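Local coordinates for ACT domain protein (Streptococcus pneumoniae, PDB 1ZPV), which is of unknown function but consists of an ACT domain, a fold that in many relatives binds small regulatory ligands such as amino acids, and forms a homodimer, at residues Ser16-Val19 and Ala20-Gly24; Thr39-Glu43 and Tyr44-Met48; Asn78-Ser81 and Ala82-Glu86. All coordinates share one frame; numbering follows the deposited sequence.

Interaction 1 of 3, residues Ser16-Val19 and Ala20-Gly24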
# COMPACT_ATOMS: atom_id res chain seq x y z
N SER C 16 -17.99 2.23 8.59
CA SER C 16 -19.11 1.87 9.46
C SER C 16 -19.53 0.40 9.29
O SER C 16 -19.82 -0.03 8.20
CB SER C 16 -20.31 2.80 9.25
OG SER C 16 -21.28 2.44 10.21
N GLY C 17 -19.49 -0.35 10.39
CA GLY C 17 -19.93 -1.73 10.42
C GLY C 17 -18.99 -2.76 9.81
O GLY C 17 -19.26 -3.96 9.90
N ILE C 18 -17.90 -2.32 9.18
CA ILE C 18 -17.08 -3.27 8.39
C ILE C 18 -16.30 -4.26 9.26
O ILE C 18 -16.35 -5.47 9.01
CB ILE C 18 -16.15 -2.55 7.35
CG1 ILE C 18 -16.99 -1.71 6.36
CG2 ILE C 18 -15.28 -3.57 6.57
CD1 ILE C 18 -18.24 -2.50 5.79
N VAL C 19 -15.58 -3.75 10.26
CA VAL C 19 -14.85 -4.63 11.17
C VAL C 19 -15.75 -5.70 11.80
O VAL C 19 -15.40 -6.88 11.84
CB VAL C 19 -14.15 -3.86 12.29
CG1 VAL C 19 -13.50 -4.86 13.25
CG2 VAL C 19 -13.07 -2.92 11.65
N ALA C 20 -16.92 -5.28 12.28
CA ALA C 20 -17.86 -6.25 12.85
C ALA C 20 -18.35 -7.26 11.82
O ALA C 20 -18.45 -8.46 12.11
CB ALA C 20 -19.03 -5.53 13.50
N GLY C 21 -18.67 -6.78 10.61
CA GLY C 21 -19.26 -7.68 9.59
C GLY C 21 -18.21 -8.72 9.18
O GLY C 21 -18.49 -9.91 9.13
N VAL C 22 -17.00 -8.26 8.91
CA VAL C 22 -15.97 -9.13 8.36
C VAL C 22 -15.46 -10.10 9.44
O VAL C 22 -15.37 -11.30 9.20
CB VAL C 22 -14.83 -8.31 7.68
CG1 VAL C 22 -13.66 -9.22 7.28
CG2 VAL C 22 -15.34 -7.63 6.42
N SER C 23 -15.18 -9.59 10.65
CA SER C 23 -14.75 -10.49 11.76
C SER C 23 -15.82 -11.54 12.11
O SER C 23 -15.48 -12.68 12.42
CB SER C 23 -14.31 -9.71 13.03
OG SER C 23 -15.39 -8.92 13.58
N GLY C 24 -17.09 -11.11 12.06
CA GLY C 24 -18.26 -11.95 12.30
C GLY C 24 -18.39 -13.05 11.25
O GLY C 24 -18.63 -14.20 11.61

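Interaction 2 of 3, residues Thr39-Glu43 and Tyr44-Met48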
# COMPACT_ATOMS: atom_id res chain seq x y z
N THR C 39 -6.85 0.38 8.18
CA THR C 39 -6.42 1.75 7.93
C THR C 39 -7.37 2.43 7.00
O THR C 39 -7.86 1.83 6.03
CB THR C 39 -5.06 1.89 7.22
OG1 THR C 39 -4.23 0.74 7.41
CG2 THR C 39 -4.35 3.17 7.76
N VAL C 40 -7.60 3.71 7.27
CA VAL C 40 -8.09 4.64 6.23
C VAL C 40 -6.91 4.86 5.24
O VAL C 40 -5.74 5.01 5.66
CB VAL C 40 -8.65 5.98 6.84
CG1 VAL C 40 -9.23 6.90 5.73
CG2 VAL C 40 -9.72 5.68 7.85
N LEU C 41 -7.21 4.82 3.93
CA LEU C 41 -6.21 4.95 2.89
C LEU C 41 -6.87 5.83 1.84
O LEU C 41 -7.84 5.40 1.20
CB LEU C 41 -5.85 3.57 2.30
CG LEU C 41 -4.70 3.43 1.31
CD1 LEU C 41 -3.38 3.59 1.99
CD2 LEU C 41 -4.81 2.09 0.52
N ASP C 42 -6.37 7.06 1.68
CA ASP C 42 -7.06 8.06 0.83
C ASP C 42 -8.55 8.12 1.27
O ASP C 42 -8.82 8.29 2.45
CB ASP C 42 -6.84 7.75 -0.67
CG ASP C 42 -7.30 8.89 -1.60
OD1 ASP C 42 -6.62 9.93 -1.67
OD2 ASP C 42 -8.34 8.75 -2.26
N GLU C 43 -9.52 7.93 0.38
CA GLU C 43 -10.92 8.08 0.75
C GLU C 43 -11.58 6.75 1.15
O GLU C 43 -12.80 6.67 1.29
CB GLU C 43 -11.70 8.72 -0.41
CG GLU C 43 -11.60 7.93 -1.73
CD GLU C 43 -12.49 8.46 -2.85
OE1 GLU C 43 -13.57 9.02 -2.53
OE2 GLU C 43 -12.12 8.33 -4.06
N TYR C 44 -10.75 5.72 1.33
CA TYR C 44 -11.23 4.33 1.52
C TYR C 44 -10.90 3.79 2.91
O TYR C 44 -9.95 4.25 3.55
CB TYR C 44 -10.61 3.43 0.43
CG TYR C 44 -10.85 3.98 -0.95
CD1 TYR C 44 -12.09 3.90 -1.56
CD2 TYR C 44 -9.82 4.64 -1.62
CE1 TYR C 44 -12.30 4.46 -2.81
CE2 TYR C 44 -10.02 5.18 -2.85
CZ TYR C 44 -11.25 5.09 -3.44
OH TYR C 44 -11.37 5.66 -4.66
N PHE C 45 -11.71 2.85 3.38
CA PHE C 45 -11.44 2.11 4.59
C PHE C 45 -10.90 0.77 4.15
O PHE C 45 -11.46 0.14 3.25
CB PHE C 45 -12.71 1.90 5.43
CG PHE C 45 -12.46 1.06 6.65
CD1 PHE C 45 -11.66 1.56 7.69
CD2 PHE C 45 -12.97 -0.24 6.75
CE1 PHE C 45 -11.39 0.78 8.80
CE2 PHE C 45 -12.69 -1.04 7.92
CZ PHE C 45 -11.91 -0.52 8.91
N THR C 46 -9.80 0.33 4.76
CA THR C 46 -9.19 -0.91 4.37
C THR C 46 -8.88 -1.78 5.60
O THR C 46 -8.64 -1.26 6.69
CB THR C 46 -7.89 -0.69 3.61
OG1 THR C 46 -6.87 -0.30 4.53
CG2 THR C 46 -8.06 0.40 2.51
N MSE C 47 -8.97 -3.09 5.44
CA MSE C 47 -8.48 -3.93 6.54
C MSE C 47 -7.82 -5.13 5.93
O MSE C 47 -8.07 -5.45 4.76
CB MSE C 47 -9.58 -4.32 7.55
CG MSE C 47 -10.74 -4.96 6.98
SE MSE C 47 -12.19 -5.25 8.27
CE MSE C 47 -11.58 -6.64 9.06
N MSE C 48 -6.97 -5.76 6.70
CA MSE C 48 -6.36 -6.99 6.26
C MSE C 48 -6.31 -7.94 7.44
O MSE C 48 -6.16 -7.49 8.59
CB MSE C 48 -4.98 -6.70 5.68
CG MSE C 48 -5.08 -5.98 4.33
SE MSE C 48 -3.40 -5.83 3.41
CE MSE C 48 -3.94 -5.64 1.65

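Interaction 3 of 3, residues Asn78-Ser81 and Ala82-Glu86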
# COMPACT_ATOMS: atom_id res chain seq x y z
N ASN C 78 -11.07 -9.78 -0.85
CA ASN C 78 -10.23 -10.72 -1.59
C ASN C 78 -9.67 -11.73 -0.58
O ASN C 78 -9.38 -11.36 0.58
CB ASN C 78 -9.13 -9.95 -2.36
CG ASN C 78 -9.65 -9.28 -3.67
OD1 ASN C 78 -9.41 -9.78 -4.78
ND2 ASN C 78 -10.35 -8.16 -3.54
N ILE C 79 -9.58 -12.99 -0.96
CA ILE C 79 -8.88 -13.97 -0.10
C ILE C 79 -7.82 -14.71 -0.92
O ILE C 79 -8.08 -15.11 -2.08
CB ILE C 79 -9.86 -14.92 0.66
CG1 ILE C 79 -9.10 -15.90 1.59
CG2 ILE C 79 -10.85 -15.62 -0.31
CD1 ILE C 79 -10.02 -16.68 2.55
N GLN C 80 -6.63 -14.90 -0.34
CA GLN C 80 -5.52 -15.53 -1.01
C GLN C 80 -4.98 -16.63 -0.08
O GLN C 80 -4.62 -16.31 1.05
CB GLN C 80 -4.44 -14.47 -1.26
CG GLN C 80 -3.13 -14.97 -1.83
CD GLN C 80 -3.31 -15.58 -3.21
OE1 GLN C 80 -3.60 -14.88 -4.18
NE2 GLN C 80 -3.13 -16.90 -3.30
N SER C 81 -4.92 -17.88 -0.55
CA SER C 81 -4.27 -18.94 0.23
C SER C 81 -2.80 -18.56 0.41
O SER C 81 -2.14 -18.15 -0.57
CB SER C 81 -4.36 -20.30 -0.49
OG SER C 81 -3.67 -21.26 0.26
N ALA C 82 -2.28 -18.79 1.61
CA ALA C 82 -0.86 -18.60 1.92
C ALA C 82 0.05 -19.63 1.22
O ALA C 82 1.25 -19.41 1.08
CB ALA C 82 -0.65 -18.68 3.43
N ALA C 83 -0.54 -20.74 0.76
CA ALA C 83 0.21 -21.81 0.08
C ALA C 83 1.04 -21.29 -1.09
O ALA C 83 2.11 -21.84 -1.41
CB ALA C 83 -0.72 -22.94 -0.39
N ILE C 84 0.52 -20.26 -1.76
CA ILE C 84 1.21 -19.70 -2.91
C ILE C 84 2.62 -19.15 -2.57
O ILE C 84 3.55 -19.27 -3.39
CB ILE C 84 0.33 -18.63 -3.60
CG1 ILE C 84 -0.97 -19.27 -4.12
CG2 ILE C 84 1.07 -17.94 -4.73
CD1 ILE C 84 -0.75 -20.57 -4.90
N PHE C 85 2.79 -18.63 -1.35
CA PHE C 85 4.08 -18.12 -0.87
C PHE C 85 5.00 -19.19 -0.25
O PHE C 85 6.13 -18.90 0.11
CB PHE C 85 3.86 -16.98 0.13
CG PHE C 85 2.85 -15.97 -0.33
CD1 PHE C 85 3.17 -15.07 -1.35
CD2 PHE C 85 1.58 -15.92 0.22
CE1 PHE C 85 2.23 -14.13 -1.79
CE2 PHE C 85 0.64 -15.00 -0.21
CZ PHE C 85 0.96 -14.11 -1.21
N GLU C 86 4.52 -20.42 -0.14
CA GLU C 86 5.25 -21.49 0.58
C GLU C 86 5.66 -22.61 -0.36
O GLU C 86 6.77 -23.16 -0.24
CB GLU C 86 4.40 -22.12 1.70
CG GLU C 86 3.73 -21.16 2.69
CD GLU C 86 4.67 -20.59 3.75
OE1 GLU C 86 5.78 -21.13 3.95
OE2 GLU C 86 4.28 -19.59 4.40

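Interaction 1 of 3, residues Ser16-Val19 and Ala20-Gly24
Gly17 and Gly21, Ile18 and Val22, and Val19 and Ser23 are joined in turn by backbone hydrogen bonds that open the helix 18-28. Gly17 occupies the N-cap position with a positive phi of 76°, a value that glycine takes easily, and Gly17 O accepts the first of these bonds from Gly21 N at 3.0 Å. The next, Val22 N to Ile18 O, is 2.9 Å long and nearly straight, with 168° at the hydrogen.

Ser23 adds a side-chain bond to this backbone pattern. Its hydroxyl, Ser23 OG, donates to Val19 O over 2.7 Å, while Ser23 N bonds to the same oxygen at 3.0 Å. The two donors arrive from opposite faces of the carbonyl plane. A chi1 of 62° sets OG between the backbone N and the carbonyl carbon of Ser23 and turns it back toward Val19 O, one turn earlier.

On another flank, one turn apart along the helix, Ile18 CG2 meets Val22 CG2 at 4.1 Å and the two branched side chains cross obliquely. Val22 CG2 also rests 3.5 Å from Ile18 O, beside the backbone bond. Both residues are buried against the sheet: Ile18 packs on Phe45, Met47 and Val10, and Val22 on Met47, Val10 and Ile77. One flank of apolar side chains set on a beta sheet, in a helix that follows the first strand, is characteristic of the first helix of the ACT domain's ferredoxin-like fold.

Interaction 2 of 3, residues Thr39-Glu43 and Tyr44-Met48
Tyr44 and Glu43 lie side by side and point the same way, with the aliphatic part of the glutamate laid over one face of the ring. Glu43 CG sits 3.5 Å from the Tyr44 ring centroid in a CH-pi contact, displaced toward the rim. The glutamate reaches this place because chi1 is 57° and the chain is extended beyond CG, which brings the carboxylate alongside the phenol end. Its plane is turned 49° from that of the ring, and Glu43 OE2 stands 2.8 Å from Tyr44 OH. Two lysines hold the carboxylate: Lys13 of the same chain forms a salt bridge with OE1, and Lys5 of the second subunit forms one with OE2. Asp42 also runs alongside the tyrosine, its OD2 coming obliquely to within 4.0 Å of Tyr44 CE2 while bridging to the same Lys5 of the second subunit.

These side chains crown a beta hairpin joining strands 32-41 and 44-53, closed by a type II' turn from Leu41 to Tyr44. Leu41 N donates to Tyr44 O over 2.8 Å; in return, Tyr44 N donates back to Leu41 O at 2.9 Å.

Farther along, Thr39 and Thr46 form a hydrogen-bonded antiparallel pair with their side chains side by side and pointing the same way. Thr46 OG1 and Thr46 N both donate to Thr39 O, each at 2.8 Å, so a single carbonyl is gripped twice by one residue. The methyl branch of Thr46, CG2, lies 3.9 Å from Leu41 CB, on the same face as Tyr44. Phe45 leaves from the reverse face of the sheet and packs on Val19 of helix 18-28 and on Gln38.

Interaction 3 of 3, residues Asn78-Ser81 and Ala82-Glu86
Gln80 reaches from the last strand of the ferredoxin-like ACT sheet, 75-81, to Phe85 in the C-terminal segment that turns away from it. From CB the chain sets out with CG anti to the backbone N (chi1 174°), which brings Gln80 CG to 4.1 Å from Phe85 CE2. The side chain then bends at chi2, and its amide plane stands 74° from the phenylalanine ring. At the tip, Gln80 NE2 donates to Ser81 O, the carbonyl of the next residue, in a 3.2 Å bond that is almost straight and lies in the amide plane. In one of the two modelled conformers of Ile84 its CG1 comes near the same nitrogen, a contact best treated as tentative.

Beyond the strand the Ser81 hydroxyl oxygen accepts from the backbone two residues on, as in an ST turn, and bonds from Phe85 N to Ala82 O and from Glu86 N to Ala83 O continue the turn. Around it, Ala82 packs on Tyr44 of the second subunit, and Phe85 packs on Lys13 of that subunit. Where the strand ends, Ala83 N donates to Ser81 OG at 3.2 Å, with an angle of 156° at the hydrogen.

In the fold
The three interactions follow one another along the chain without overlap, at the start of helix 18-28, at the hairpin of strands 32-41 and 44-53, and at the end of strand 75-81. Interactions 1 and 2 have centres about 14 Å apart and touch directly, as Ile18, Val19 and Val22 pack on Phe45 and Met47, joining helix and sheet in one core. Interaction 3 lies about 22 Å from interaction 1 and 21 Å from interaction 2, centre to centre, but shares the four-stranded antiparallel sheet with the latter. Both interactions 2 and 3 meet the second subunit, so hairpin and C-terminal segment contribute to the homodimer interface.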